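Local coordinates for type VI secretion system-associated protein TagF (Pseudomonas aeruginosa PAO1, PDB 2QNU), which is of unknown molecular function but, as a TagF-family protein, is probably associated with the type VI secretion system, at residues 37-40 against 41-45. Sequence-based numbering, arbitrary orientation.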
loop_
_atom_site.group_PDB
_atom_site.type_symbol
_atom_site.label_atom_id
_atom_site.label_comp_id
_atom_site.label_asym_id
_atom_site.label_seq_id
_atom_site.Cartn_x
_atom_site.Cartn_y
_atom_site.Cartn_z
HETATM N N MSE B 37 -10.226 16.023 -21.034
HETATM C CA MSE B 37 -10.874 17.310 -21.200
HETATM C C MSE B 37 -12.086 17.080 -22.094
HETATM O O MSE B 37 -13.196 17.398 -21.734
HETATM C CB MSE B 37 -9.916 18.331 -21.844
HETATM C CG MSE B 37 -8.772 18.851 -20.929
HETATM SE SE MSE B 37 -9.427 20.087 -19.460
HETATM C CE MSE B 37 -9.571 21.611 -20.703
ATOM N N ARG B 38 -11.841 16.459 -23.236
ATOM C CA ARG B 38 -12.869 16.098 -24.210
ATOM C C ARG B 38 -13.945 15.209 -23.585
ATOM O O ARG B 38 -15.130 15.499 -23.733
ATOM C CB ARG B 38 -12.182 15.466 -25.396
ATOM C CG ARG B 38 -13.055 15.121 -26.603
ATOM C CD ARG B 38 -13.590 16.390 -27.329
ATOM N NE ARG B 38 -14.956 16.658 -26.880
ATOM C CZ ARG B 38 -15.458 17.857 -26.614
ATOM N NH1 ARG B 38 -14.747 18.981 -26.784
ATOM N NH2 ARG B 38 -16.711 17.941 -26.194
ATOM N N ALA B 39 -13.592 14.159 -22.850
ATOM C CA ALA B 39 -14.652 13.331 -22.243
ATOM C C ALA B 39 -15.451 14.093 -21.182
ATOM O O ALA B 39 -16.666 14.024 -21.171
ATOM C CB ALA B 39 -14.092 12.038 -21.643
ATOM N N SER B 40 -14.772 14.830 -20.296
ATOM C CA SER B 40 -15.478 15.660 -19.261
ATOM C C SER B 40 -16.409 16.663 -19.949
ATOM O O SER B 40 -17.573 16.787 -19.576
ATOM C CB SER B 40 -14.480 16.362 -18.356
ATOM O OG SER B 40 -13.679 17.231 -19.155
ATOM N N GLN B 41 -15.923 17.312 -21.003
ATOM C CA GLN B 41 -16.756 18.196 -21.813
ATOM C C GLN B 41 -17.999 17.510 -22.397
ATOM O O GLN B 41 -19.080 18.050 -22.309
ATOM C CB GLN B 41 -15.928 18.883 -22.917
ATOM C CG GLN B 41 -14.979 19.946 -22.308
ATOM C CD GLN B 41 -13.878 20.434 -23.245
ATOM O OE1 GLN B 41 -13.777 20.017 -24.385
ATOM N NE2 GLN B 41 -13.019 21.320 -22.736
ATOM N N ASP B 42 -17.851 16.335 -22.994
ATOM C CA ASP B 42 -19.008 15.624 -23.547
ATOM C C ASP B 42 -20.019 15.238 -22.450
ATOM O O ASP B 42 -21.238 15.273 -22.666
ATOM C CB ASP B 42 -18.600 14.328 -24.229
ATOM C CG ASP B 42 -17.886 14.530 -25.509
ATOM O OD1 ASP B 42 -17.900 15.623 -26.072
ATOM O OD2 ASP B 42 -17.310 13.536 -25.988
ATOM N N GLU B 43 -19.499 14.805 -21.308
ATOM C CA GLU B 43 -20.343 14.340 -20.204
ATOM C C GLU B 43 -21.121 15.465 -19.529
ATOM O O GLU B 43 -22.307 15.319 -19.210
ATOM C CB GLU B 43 -19.495 13.620 -19.155
ATOM C CG GLU B 43 -19.329 12.110 -19.466
ATOM C CD GLU B 43 -17.962 11.516 -19.016
ATOM O OE1 GLU B 43 -17.298 12.070 -18.098
ATOM O OE2 GLU B 43 -17.557 10.499 -19.642
ATOM N N LEU B 44 -20.428 16.576 -19.307
ATOM C CA LEU B 44 -20.930 17.696 -18.544
ATOM C C LEU B 44 -21.660 18.740 -19.354
ATOM O O LEU B 44 -22.448 19.450 -18.787
ATOM C CB LEU B 44 -19.770 18.375 -17.794
ATOM C CG LEU B 44 -19.218 17.558 -16.639
ATOM C CD1 LEU B 44 -17.984 18.187 -16.077
ATOM C CD2 LEU B 44 -20.252 17.381 -15.547
ATOM N N GLY B 45 -21.371 18.868 -20.649
ATOM C CA GLY B 45 -22.099 19.780 -21.526
ATOM C C GLY B 45 -22.004 21.205 -20.993
ATOM O O GLY B 45 -20.926 21.643 -20.565
#
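Two nitrogens of Arg-38 grip a single carboxylate oxygen of Asp-42, one turn further along the helix. Arg-38 NH2 forms the main bond of the salt bridge, 2.6 Å from Asp-42 OD1 and nearly straight (168°), while Arg-38 NE adds a weak, bent one to the same OD1 at 3.2 Å. The oxygen lies almost within the guanidinium plane, yet the carboxylate is turned by 44° against that plane, and NH2 meets OD1 from above the carboxylate. With CG anti to the backbone N (chi1 -175°) and bends at chi2 and chi3, the Arg-38 chain carries its guanidinium to Asp-42. The pairing is a textbook i to i+4 salt bridge, here on the exposed side of the last turns of helix 23-44 in the TagF N-terminal domain. Gln-41 flanks it: its CB sits over one face of the Arg-38 guanidinium, 3.5 Å from NH2, and its OE1 comes within 2.8 Å of NH1 at an angle too poor for a hydrogen bond. Along the backbone, Gln-41 N donates to Met-37 O at 2.8 Å. The methyl CE of the buried selenomethionine Met-37 reaches the Gln-41 amide NE2 at 4.0 Å; Trp-48 of helix 48-53 touches both side chains. Leu-44 N bonds to Ser-40 O (2.9 Å) and Gly-45 N to Gln-41 O, and Gly-45, with positive phi, then leaves the helical path.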